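Local coordinates for protein AvrRxo1-ORF2 (Xanthomonas oryzae pv. oryzicola, PDB 4Z8T) that binds the type III effector AvrRxo1-ORF1, which has a polynucleotide kinase domain, and probably serves as its chaperone, at residues Ala9-Phe12 / His13-Leu16; Lys17-Asn20 / Lys21-Ala25; His89-Glu92 / Thr93-Trp97; Tyr70-Met73 / Tyr74-Tyr78; Val33-Ala37 / Val38-Arg42. All coordinates share one frame; numbering follows the deposited sequence.

Contact 1 of 5, residues Ala9-Phe12 / His13-Leu16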
# COMPACT_ATOMS: atom_id res chain seq x y z
N ALA B 9 16.85 6.74 -15.62
CA ALA B 9 15.55 6.15 -15.94
C ALA B 9 15.70 4.64 -16.10
O ALA B 9 14.90 3.87 -15.57
CB ALA B 9 14.96 6.76 -17.21
N LEU B 10 16.73 4.21 -16.83
CA LEU B 10 16.94 2.78 -17.04
C LEU B 10 17.19 2.03 -15.74
O LEU B 10 16.68 0.93 -15.56
CB LEU B 10 18.08 2.53 -18.02
CG LEU B 10 17.76 2.77 -19.49
CD1 LEU B 10 19.03 2.68 -20.34
CD2 LEU B 10 16.72 1.78 -19.98
N GLU B 11 17.97 2.62 -14.84
CA GLU B 11 18.27 1.95 -13.57
C GLU B 11 17.03 1.91 -12.67
O GLU B 11 16.79 0.92 -11.99
CB GLU B 11 19.46 2.61 -12.87
CG GLU B 11 19.95 1.88 -11.61
CD GLU B 11 20.62 0.54 -11.89
OE1 GLU B 11 20.84 0.19 -13.07
OE2 GLU B 11 20.96 -0.17 -10.91
N PHE B 12 16.24 2.99 -12.67
CA PHE B 12 15.00 2.98 -11.90
C PHE B 12 14.09 1.85 -12.38
O PHE B 12 13.53 1.09 -11.60
CB PHE B 12 14.30 4.33 -11.99
CG PHE B 12 13.21 4.54 -10.97
CD1 PHE B 12 13.51 5.09 -9.73
CD2 PHE B 12 11.90 4.19 -11.25
CE1 PHE B 12 12.50 5.30 -8.79
CE2 PHE B 12 10.90 4.39 -10.31
CZ PHE B 12 11.21 4.95 -9.08
N HIS B 13 13.94 1.75 -13.70
CA HIS B 13 13.12 0.72 -14.31
C HIS B 13 13.64 -0.68 -13.93
O HIS B 13 12.87 -1.57 -13.56
CB HIS B 13 13.15 0.95 -15.84
CG HIS B 13 12.36 -0.04 -16.64
ND1 HIS B 13 11.00 0.07 -16.82
CD2 HIS B 13 12.76 -1.12 -17.35
CE1 HIS B 13 10.59 -0.93 -17.58
NE2 HIS B 13 11.63 -1.66 -17.92
N LYS B 14 14.95 -0.87 -14.01
CA LYS B 14 15.53 -2.17 -13.67
C LYS B 14 15.22 -2.56 -12.22
O LYS B 14 14.77 -3.69 -11.94
CB LYS B 14 17.05 -2.12 -13.89
CG LYS B 14 17.74 -3.45 -13.68
CD LYS B 14 19.22 -3.28 -13.98
CE LYS B 14 19.98 -4.58 -13.82
NZ LYS B 14 21.45 -4.34 -13.96
N LYS B 15 15.44 -1.63 -11.30
CA LYS B 15 15.25 -1.90 -9.88
C LYS B 15 13.77 -2.09 -9.56
O LYS B 15 13.41 -2.93 -8.74
CB LYS B 15 15.85 -0.77 -9.04
CG LYS B 15 17.37 -0.72 -9.09
CD LYS B 15 17.95 -2.07 -8.69
CE LYS B 15 19.47 -2.01 -8.54
NZ LYS B 15 20.01 -3.36 -8.19
N LEU B 16 12.92 -1.31 -10.21
CA LEU B 16 11.49 -1.46 -10.02
C LEU B 16 10.99 -2.82 -10.54
O LEU B 16 10.13 -3.43 -9.93
CB LEU B 16 10.72 -0.30 -10.69
CG LEU B 16 9.20 -0.30 -10.52
CD1 LEU B 16 8.77 -0.33 -9.04
CD2 LEU B 16 8.67 0.95 -11.20
O HOH W 1 22.44 -1.94 -13.94
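E11 and K14 are joined through one water. The water donates to E11 OE1 at 2.8 Å and accepts from K14 NZ at 2.6 Å. The two charged ends do not meet directly: E11 OE1 and K14 NZ stay 4.7 Å apart. E11 reaches this place because its chain bends at chi2 (70°), which turns the carboxylate along the helix toward the next turn. K14 comes to the water fully extended. The other carboxylate oxygen faces K15. That lysine lies alongside E11 and points the same way, and its CE sits 3.4 Å from E11 OE2. K15 NZ is 4.3 Å from E11 OE2, too far for a salt bridge, though the opposite charges probably still attract.

Below these side chains runs regular alpha-helix, part of the long helix 6-38. Four successive i to i+4 backbone bonds hold the turn, and the shortest joins L16 N to F12 O at 2.8 Å. The glutamate thus meets lysines at both i+3 and i+4, on one flank of the helix.

F12 and L16 carry the apolar flank. Ring atom CE2 of F12 touches L16 CD2 at 4.2 Å. L30 of the second subunit, another copy of this protein, packs on F12 and on K15. H13 turns to yet another side. Its two ring nitrogens bond to Y270 and D229 of a chain of AvrRxo1-ORF1, and its ring meets F262 of that chain edge-to-face. A9 packs on the same F262.

Contact 2 of 5, residues Lys17-Asn20 / Lys21-Ala25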
# COMPACT_ATOMS: atom_id res chain seq x y z
N LYS B 17 11.54 -3.28 -11.66
CA LYS B 17 11.23 -4.62 -12.14
C LYS B 17 11.61 -5.69 -11.11
O LYS B 17 10.86 -6.64 -10.89
CB LYS B 17 11.97 -4.91 -13.44
CG LYS B 17 11.28 -4.41 -14.69
CD LYS B 17 12.09 -4.74 -15.94
CE LYS B 17 12.19 -6.23 -16.14
NZ LYS B 17 12.91 -6.57 -17.41
N GLU B 18 12.77 -5.53 -10.48
CA GLU B 18 13.17 -6.48 -9.44
C GLU B 18 12.22 -6.47 -8.26
O GLU B 18 11.84 -7.53 -7.76
CB GLU B 18 14.59 -6.17 -8.95
CG GLU B 18 15.64 -6.31 -10.01
CD GLU B 18 17.04 -6.05 -9.48
OE1 GLU B 18 17.18 -5.82 -8.26
OE2 GLU B 18 17.99 -6.08 -10.29
N ARG B 19 11.85 -5.28 -7.82
CA ARG B 19 10.91 -5.12 -6.72
C ARG B 19 9.60 -5.81 -7.04
O ARG B 19 9.08 -6.58 -6.23
CB ARG B 19 10.65 -3.63 -6.46
CG ARG B 19 9.64 -3.34 -5.35
CD ARG B 19 9.21 -1.87 -5.41
NE ARG B 19 8.35 -1.48 -4.30
CZ ARG B 19 8.79 -1.06 -3.12
NH1 ARG B 19 10.09 -0.98 -2.88
NH2 ARG B 19 7.93 -0.72 -2.17
N ASN B 20 9.04 -5.53 -8.22
CA ASN B 20 7.73 -6.06 -8.55
C ASN B 20 7.76 -7.57 -8.77
O ASN B 20 6.79 -8.27 -8.51
CB ASN B 20 7.15 -5.34 -9.77
CG ASN B 20 6.74 -3.91 -9.46
OD1 ASN B 20 6.57 -3.53 -8.29
ND2 ASN B 20 6.58 -3.10 -10.51
N LYS B 21 8.90 -8.08 -9.23
CA LYS B 21 9.08 -9.51 -9.40
C LYS B 21 9.07 -10.21 -8.04
O LYS B 21 8.46 -11.28 -7.87
CB LYS B 21 10.40 -9.80 -10.11
CG LYS B 21 10.71 -11.29 -10.23
CD LYS B 21 12.06 -11.54 -10.89
CE LYS B 21 12.13 -12.96 -11.46
NZ LYS B 21 13.48 -13.32 -11.99
N ALA B 22 9.74 -9.60 -7.07
CA ALA B 22 9.78 -10.14 -5.72
C ALA B 22 8.39 -10.11 -5.10
O ALA B 22 7.99 -11.05 -4.41
CB ALA B 22 10.76 -9.36 -4.85
N LEU B 23 7.64 -9.03 -5.34
CA LEU B 23 6.29 -8.90 -4.82
C LEU B 23 5.36 -9.92 -5.48
O LEU B 23 4.50 -10.51 -4.83
CB LEU B 23 5.75 -7.49 -5.04
CG LEU B 23 6.32 -6.36 -4.18
CD1 LEU B 23 5.86 -5.00 -4.69
CD2 LEU B 23 5.85 -6.56 -2.75
N HIS B 24 5.56 -10.11 -6.78
CA HIS B 24 4.76 -11.04 -7.57
C HIS B 24 4.92 -12.46 -7.02
O HIS B 24 3.94 -13.18 -6.80
CB HIS B 24 5.25 -10.97 -9.01
CG HIS B 24 4.33 -11.57 -10.02
ND1 HIS B 24 3.03 -11.14 -10.20
CD2 HIS B 24 4.53 -12.55 -10.93
CE1 HIS B 24 2.47 -11.84 -11.16
NE2 HIS B 24 3.35 -12.71 -11.62
N ALA B 25 6.17 -12.87 -6.81
CA ALA B 25 6.44 -14.20 -6.29
C ALA B 25 5.94 -14.34 -4.85
O ALA B 25 5.35 -15.36 -4.49
CB ALA B 25 7.92 -14.50 -6.36
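K21, A22, L23 and H24 each donate their backbone N-H four residues back, to K17, E18, R19 and N20, with N-to-O distances of 2.8 to 3.0 Å. This is regular alpha-helix within helix 6-38. L23 carries the side-chain contact, because it faces back toward the preceding turn. Its CG rests on the backbone, 3.4 Å from R19 O. Its CD1 lies near two side chains. R19 runs alongside L23, pointing the same way, and offers CG to CD1 at 4.2 Å. The arginine chain is extended from CG to NE (chi2 -166°, chi3 -174°), which runs the chain past L23 CD1, so that this methyl also lies obliquely beside the near end of the guanidinium. R19 NH1 forms a salt bridge with D27 of the second subunit, another copy of this protein. L23 of that subunit packs on R19, and the two A22 residues pack on each other, so this helix face belongs to the dimer contact. K17 serves a different partner: its NZ makes a salt bridge with D229 of a chain of AvrRxo1-ORF1. N20 comes to L23 from another direction, its CG lying beside its own backbone N (chi1 -71°). The amide oxygen N20 OD1 stands 4.0 Å from L23 CD1.

Contact 3 of 5, residues His89-Glu92 / Thr93-Trp97; sequences HIVE and TLFSW
T93 and S96 both turn their hydroxyls back to carbonyls of the closing turn of helix 84-94. This is a helix C-terminus, and F95 is the first residue to leave helical angles. S96 has OG beside its own backbone N (chi1 -68°). From there S96 OG donates to E92 O at 2.9 Å, tilted 32° from the carbonyl plane. F95 N also reaches E92 O, but weakly. The better bond of F95 N is to V91 O, at 3.2 Å. T93 OG1 likewise lies beside its backbone N and is 3.0 Å from H89 O, which already accepts the backbone N-H of T93.

The apolar side chains pair at i+4. V91 has CG1 anti to its N (chi1 174°), which brings this methyl next to F95. The two side chains lie side by side and point the same way. Both pack on Y70 of helix 63-77, and V91 also touches C52. L94 only just reaches I90, with L94 CG 4.5 Å from I90 CG2, and also packs on M73 and on V212 of a chain of AvrRxo1-ORF1. The F95 ring presents its edge to V91: F95 CD2 lies 3.3 Å from V91 O and 4.1 Å from V91 CG1.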
# COMPACT_ATOMS: atom_id res chain seq x y z
N HIS B 89 -17.03 -20.47 -12.09
CA HIS B 89 -18.04 -19.44 -12.28
C HIS B 89 -17.41 -18.07 -12.49
O HIS B 89 -17.88 -17.28 -13.31
CB HIS B 89 -18.99 -19.39 -11.08
CG HIS B 89 -19.84 -20.62 -10.92
ND1 HIS B 89 -19.85 -21.64 -11.85
CD2 HIS B 89 -20.70 -20.98 -9.95
CE1 HIS B 89 -20.68 -22.58 -11.45
NE2 HIS B 89 -21.22 -22.21 -10.31
N ILE B 90 -16.35 -17.79 -11.73
CA ILE B 90 -15.60 -16.55 -11.87
C ILE B 90 -15.02 -16.44 -13.28
O ILE B 90 -15.21 -15.42 -13.95
CB ILE B 90 -14.43 -16.50 -10.86
CG1 ILE B 90 -14.96 -16.55 -9.43
CG2 ILE B 90 -13.56 -15.27 -11.11
CD1 ILE B 90 -15.72 -15.33 -9.00
N VAL B 91 -14.31 -17.48 -13.71
CA VAL B 91 -13.66 -17.48 -15.01
C VAL B 91 -14.66 -17.27 -16.15
O VAL B 91 -14.39 -16.52 -17.10
CB VAL B 91 -12.86 -18.78 -15.22
CG1 VAL B 91 -12.29 -18.85 -16.63
CG2 VAL B 91 -11.73 -18.87 -14.20
N GLU B 92 -15.82 -17.91 -16.03
CA GLU B 92 -16.89 -17.77 -17.01
C GLU B 92 -17.41 -16.34 -17.06
O GLU B 92 -17.70 -15.82 -18.14
CB GLU B 92 -18.03 -18.73 -16.71
CG GLU B 92 -17.70 -20.20 -16.95
CD GLU B 92 -18.66 -21.13 -16.23
OE1 GLU B 92 -19.49 -20.64 -15.43
OE2 GLU B 92 -18.58 -22.35 -16.45
N THR B 93 -17.54 -15.72 -15.89
CA THR B 93 -17.93 -14.31 -15.79
C THR B 93 -16.90 -13.43 -16.51
O THR B 93 -17.27 -12.52 -17.27
CB THR B 93 -18.04 -13.86 -14.31
OG1 THR B 93 -19.12 -14.57 -13.67
CG2 THR B 93 -18.31 -12.37 -14.21
N LEU B 94 -15.62 -13.72 -16.30
CA LEU B 94 -14.56 -12.93 -16.92
C LEU B 94 -14.61 -12.95 -18.44
O LEU B 94 -14.31 -11.95 -19.09
CB LEU B 94 -13.18 -13.40 -16.46
CG LEU B 94 -12.84 -13.18 -14.99
CD1 LEU B 94 -11.39 -13.56 -14.76
CD2 LEU B 94 -13.06 -11.73 -14.60
N PHE B 95 -14.98 -14.08 -19.02
CA PHE B 95 -15.05 -14.16 -20.48
C PHE B 95 -16.43 -13.89 -21.03
O PHE B 95 -16.68 -14.11 -22.21
CB PHE B 95 -14.45 -15.48 -20.97
CG PHE B 95 -12.97 -15.53 -20.83
CD1 PHE B 95 -12.15 -14.94 -21.78
CD2 PHE B 95 -12.39 -16.13 -19.72
CE1 PHE B 95 -10.78 -14.96 -21.64
CE2 PHE B 95 -11.02 -16.15 -19.58
CZ PHE B 95 -10.21 -15.57 -20.54
N SER B 96 -17.31 -13.39 -20.18
CA SER B 96 -18.59 -12.88 -20.64
C SER B 96 -18.50 -11.39 -20.91
O SER B 96 -19.48 -10.78 -21.32
CB SER B 96 -19.68 -13.16 -19.61
OG SER B 96 -19.93 -14.55 -19.52
N TRP B 97 -17.32 -10.81 -20.67
CA TRP B 97 -17.12 -9.36 -20.77
C TRP B 97 -15.81 -9.04 -21.45
O TRP B 97 -14.89 -9.87 -21.45
CB TRP B 97 -17.15 -8.74 -19.38
CG TRP B 97 -18.48 -8.90 -18.74
CD1 TRP B 97 -18.90 -9.96 -17.98
CD2 TRP B 97 -19.58 -8.01 -18.83
NE1 TRP B 97 -20.20 -9.77 -17.59
CE2 TRP B 97 -20.64 -8.57 -18.10
CE3 TRP B 97 -19.77 -6.77 -19.46
CZ2 TRP B 97 -21.88 -7.94 -17.99
CZ3 TRP B 97 -20.99 -6.15 -19.34
CH2 TRP B 97 -22.03 -6.73 -18.61

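Contact 4 of 5, residues Tyr70-Met73 / Tyr74-Tyr78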
# COMPACT_ATOMS: atom_id res chain seq x y z
N TYR B 70 -4.03 -18.68 -14.44
CA TYR B 70 -5.17 -19.12 -13.65
C TYR B 70 -4.81 -19.62 -12.27
O TYR B 70 -5.58 -19.44 -11.33
CB TYR B 70 -6.04 -20.13 -14.41
CG TYR B 70 -6.76 -19.46 -15.54
CD1 TYR B 70 -7.84 -18.62 -15.30
CD2 TYR B 70 -6.34 -19.62 -16.85
CE1 TYR B 70 -8.49 -17.97 -16.32
CE2 TYR B 70 -6.98 -18.99 -17.88
CZ TYR B 70 -8.06 -18.17 -17.61
OH TYR B 70 -8.69 -17.53 -18.65
N GLU B 71 -3.64 -20.24 -12.13
CA GLU B 71 -3.20 -20.68 -10.81
C GLU B 71 -3.02 -19.45 -9.93
O GLU B 71 -3.52 -19.40 -8.80
CB GLU B 71 -1.90 -21.48 -10.88
CG GLU B 71 -1.01 -21.30 -9.65
CD GLU B 71 -0.30 -22.57 -9.23
OE1 GLU B 71 -0.66 -23.66 -9.74
OE2 GLU B 71 0.62 -22.48 -8.38
N ARG B 72 -2.33 -18.45 -10.46
CA ARG B 72 -2.08 -17.23 -9.71
C ARG B 72 -3.38 -16.49 -9.39
O ARG B 72 -3.58 -16.04 -8.27
CB ARG B 72 -1.12 -16.32 -10.47
CG ARG B 72 -0.94 -14.96 -9.85
CD ARG B 72 0.12 -14.15 -10.57
NE ARG B 72 1.44 -14.74 -10.35
CZ ARG B 72 2.15 -14.57 -9.24
NH1 ARG B 72 3.33 -15.14 -9.13
NH2 ARG B 72 1.66 -13.84 -8.23
N MSE B 73 -4.28 -16.39 -10.36
CA MSE B 73 -5.57 -15.75 -10.10
C MSE B 73 -6.32 -16.48 -8.99
O MSE B 73 -6.85 -15.87 -8.07
CB MSE B 73 -6.42 -15.69 -11.38
CG MSE B 73 -7.76 -15.07 -11.17
SE MSE B 73 -8.80 -15.15 -12.82
CE MSE B 73 -7.58 -14.17 -13.92
N TYR B 74 -6.34 -17.80 -9.07
CA TYR B 74 -7.05 -18.62 -8.10
C TYR B 74 -6.56 -18.36 -6.68
O TYR B 74 -7.36 -18.13 -5.76
CB TYR B 74 -6.84 -20.09 -8.48
CG TYR B 74 -7.47 -21.12 -7.57
CD1 TYR B 74 -8.85 -21.21 -7.43
CD2 TYR B 74 -6.68 -22.02 -6.87
CE1 TYR B 74 -9.42 -22.17 -6.61
CE2 TYR B 74 -7.24 -22.98 -6.05
CZ TYR B 74 -8.61 -23.05 -5.92
OH TYR B 74 -9.17 -24.00 -5.11
N TYR B 75 -5.25 -18.37 -6.51
CA TYR B 75 -4.66 -18.26 -5.17
C TYR B 75 -4.53 -16.83 -4.68
O TYR B 75 -4.79 -16.56 -3.51
CB TYR B 75 -3.30 -18.93 -5.12
CG TYR B 75 -3.39 -20.44 -5.06
CD1 TYR B 75 -4.06 -21.06 -4.02
CD2 TYR B 75 -2.80 -21.23 -6.04
CE1 TYR B 75 -4.14 -22.45 -3.95
CE2 TYR B 75 -2.88 -22.62 -5.98
CZ TYR B 75 -3.55 -23.21 -4.93
OH TYR B 75 -3.65 -24.58 -4.85
N VAL B 76 -4.12 -15.92 -5.56
CA VAL B 76 -3.79 -14.55 -5.13
C VAL B 76 -5.00 -13.63 -5.17
O VAL B 76 -5.23 -12.86 -4.24
CB VAL B 76 -2.66 -13.96 -5.96
CG1 VAL B 76 -2.35 -12.54 -5.51
CG2 VAL B 76 -1.42 -14.82 -5.83
N GLU B 77 -5.79 -13.72 -6.23
CA GLU B 77 -6.91 -12.80 -6.38
C GLU B 77 -8.20 -13.25 -5.72
O GLU B 77 -9.04 -12.42 -5.38
CB GLU B 77 -7.18 -12.54 -7.86
CG GLU B 77 -6.11 -11.77 -8.56
CD GLU B 77 -6.52 -11.47 -9.99
OE1 GLU B 77 -5.79 -11.86 -10.92
OE2 GLU B 77 -7.60 -10.85 -10.18
N TYR B 78 -8.37 -14.55 -5.53
CA TYR B 78 -9.60 -15.06 -4.94
C TYR B 78 -9.31 -15.99 -3.77
O TYR B 78 -9.63 -17.19 -3.82
CB TYR B 78 -10.48 -15.74 -6.01
CG TYR B 78 -10.89 -14.77 -7.10
CD1 TYR B 78 -12.04 -14.00 -6.98
CD2 TYR B 78 -10.09 -14.59 -8.22
CE1 TYR B 78 -12.40 -13.10 -7.96
CE2 TYR B 78 -10.44 -13.68 -9.21
CZ TYR B 78 -11.60 -12.94 -9.07
OH TYR B 78 -11.95 -12.04 -10.04
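M73 O takes its main hydrogen bond from E77 N, at 3.0 Å, and a weak one from Y78 N at 3.2 Å. The second is an i to i+5 bond. It marks a wider pi-type turn at 74-77, near the end of helix 63-77. E77 N sits 35° above the carbonyl plane, so the turn is distorted here. One residue earlier the bonding is still regular, with V76 N 2.8 Å from R72 O.

M73, a selenomethionine, runs alongside Y78 and points the same way. Its CG lies in the plane of the tyrosine ring, at the ring edge. The selenium M73 SE stands 5.5 Å from the Y78 ring centroid in an oblique Met-aromatic contact. M73 CG is anti to the backbone N (chi1 179°), which lays the chain beside the ring edge. E77 passes across M73, its OE1 against CG and CB. E77 OE2 and Y78 OH both bond to S215 of a chain of AvrRxo1-ORF1.

The other flanks mostly meet the rest of this chain. R72 and V76 lie side by side, and R72 NH2 bonds to H24 O of helix 6-38. E71 rests its CG 4.0 Å from Y75 CD2, with carboxylate and ring planes 80° apart. Y75 packs on L32 and A35 of helix 6-38. Y74 meets F87 of helix 84-94 edge-to-face, and its OH bonds to E41 O. The neighbouring rings also touch: Y74 CD2 lies over the centre of the Y75 ring, 3.7 Å above its plane.

Contact 5 of 5, residues Val33-Ala37 / Val38-Arg42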
# COMPACT_ATOMS: atom_id res chain seq x y z
N VAL B 33 0.52 -20.67 1.33
CA VAL B 33 0.56 -21.07 2.74
C VAL B 33 -0.83 -20.93 3.35
O VAL B 33 -1.33 -21.84 4.01
CB VAL B 33 1.60 -20.26 3.53
CG1 VAL B 33 1.56 -20.63 5.01
CG2 VAL B 33 2.98 -20.50 2.97
N HIS B 34 -1.47 -19.78 3.12
CA HIS B 34 -2.80 -19.54 3.63
C HIS B 34 -3.81 -20.54 3.07
O HIS B 34 -4.70 -21.00 3.78
CB HIS B 34 -3.23 -18.11 3.29
CG HIS B 34 -4.55 -17.73 3.88
ND1 HIS B 34 -5.73 -17.75 3.14
CD2 HIS B 34 -4.89 -17.32 5.12
CE1 HIS B 34 -6.73 -17.37 3.91
NE2 HIS B 34 -6.25 -17.11 5.12
N ALA B 35 -3.66 -20.87 1.79
CA ALA B 35 -4.55 -21.83 1.14
C ALA B 35 -4.44 -23.21 1.79
O ALA B 35 -5.45 -23.85 2.07
CB ALA B 35 -4.26 -21.91 -0.35
N ASP B 36 -3.21 -23.67 2.02
CA ASP B 36 -2.97 -24.94 2.71
C ASP B 36 -3.63 -24.91 4.08
O ASP B 36 -4.27 -25.88 4.50
CB ASP B 36 -1.47 -25.18 2.88
CG ASP B 36 -1.16 -26.44 3.67
OD1 ASP B 36 -1.15 -26.39 4.92
OD2 ASP B 36 -0.89 -27.49 3.04
N ALA B 37 -3.46 -23.80 4.79
CA ALA B 37 -3.95 -23.66 6.15
C ALA B 37 -5.46 -23.77 6.26
O ALA B 37 -5.97 -24.29 7.26
CB ALA B 37 -3.47 -22.34 6.73
N VAL B 38 -6.19 -23.28 5.26
CA VAL B 38 -7.65 -23.24 5.33
C VAL B 38 -8.30 -24.38 4.55
O VAL B 38 -9.53 -24.51 4.54
CB VAL B 38 -8.22 -21.87 4.89
CG1 VAL B 38 -7.47 -20.74 5.56
CG2 VAL B 38 -8.15 -21.71 3.38
N GLY B 39 -7.49 -25.20 3.89
CA GLY B 39 -8.00 -26.36 3.18
C GLY B 39 -8.54 -26.09 1.79
O GLY B 39 -9.35 -26.85 1.27
N LYS B 40 -8.09 -24.99 1.18
CA LYS B 40 -8.51 -24.63 -0.17
C LYS B 40 -8.12 -25.73 -1.15
O LYS B 40 -7.02 -26.29 -1.06
CB LYS B 40 -7.86 -23.29 -0.56
CG LYS B 40 -8.13 -22.80 -1.98
CD LYS B 40 -7.76 -21.32 -2.06
CE LYS B 40 -7.81 -20.79 -3.48
NZ LYS B 40 -8.37 -19.41 -3.49
N GLU B 41 -9.02 -26.07 -2.07
CA GLU B 41 -8.76 -27.12 -3.06
C GLU B 41 -7.50 -26.82 -3.87
O GLU B 41 -7.27 -25.69 -4.30
CB GLU B 41 -9.97 -27.29 -3.99
CG GLU B 41 -9.80 -28.36 -5.05
CD GLU B 41 -11.05 -28.55 -5.90
OE1 GLU B 41 -12.09 -27.93 -5.57
OE2 GLU B 41 -10.99 -29.31 -6.88
N ARG B 42 -6.66 -27.84 -4.04
CA ARG B 42 -5.42 -27.70 -4.79
C ARG B 42 -5.70 -27.33 -6.24
O ARG B 42 -6.58 -27.91 -6.87
CB ARG B 42 -4.65 -29.02 -4.76
CG ARG B 42 -3.33 -28.94 -5.48
CD ARG B 42 -2.19 -28.86 -4.49
NE ARG B 42 -2.15 -30.05 -3.63
CZ ARG B 42 -1.11 -30.40 -2.89
NH1 ARG B 42 -0.00 -29.67 -2.89
NH2 ARG B 42 -1.17 -31.50 -2.15
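A35 O receives three backbone N-H groups. The firm bond comes from K40 N at 3.0 Å, an i to i+5 link. G39 N, at the same distance, and V38 N both add weak bonds to this oxygen. G39 N also reaches D36 O weakly, at 3.3 Å. V38 N has its better bond to H34 O, at 3.1 Å.

V38 packs back over the last turn. Its CG1 lies over one face of the H34 ring, 4.0 Å from the centroid and 19° off the normal, as a CH-pi contact. CG1 is beside the backbone N (chi1 -47°), which swings this methyl over the imidazole. It sits toward the rim of the ring, near CE1. H34 also packs on M1 of the second subunit, another copy of this protein.

K40 turns its CB toward A35, and the two CB atoms are 3.9 Å apart. Beyond CB the lysine leads away, and its NZ bonds to Y74 O and V81 O. Y75 of helix 63-77 packs on both A35 and K40.

G39 has a positive phi (83°), where a side chain would be jammed against the preceding carbonyl oxygen. The left-handed glycine, with the bonds from G39 and K40 back into the last turn, forms the Schellman motif that ends helix 6-38.

Overall arrangement
Contacts 1 and 2 lie on helix 6-38 and adjoin, with centres 13 Å apart. Contact 5 comes later, at the end of that helix and in the loop after it, its centre 36 Å from that of contact 1. All three touch the second subunit. Contact 4 ends helix 63-77 and contact 3 ends helix 84-94, in that chain order. The centre of contact 4 lies about 5 Å from the chain centre. Contact 4 touches contacts 2, 3 and 5, so it joins the long helix to the C-terminal helices. Contacts 1 and 3 lie on opposite sides of the chain centre. Every contact meets AvrRxo1-ORF1, consistent with an extended binding surface for this all-helical partner.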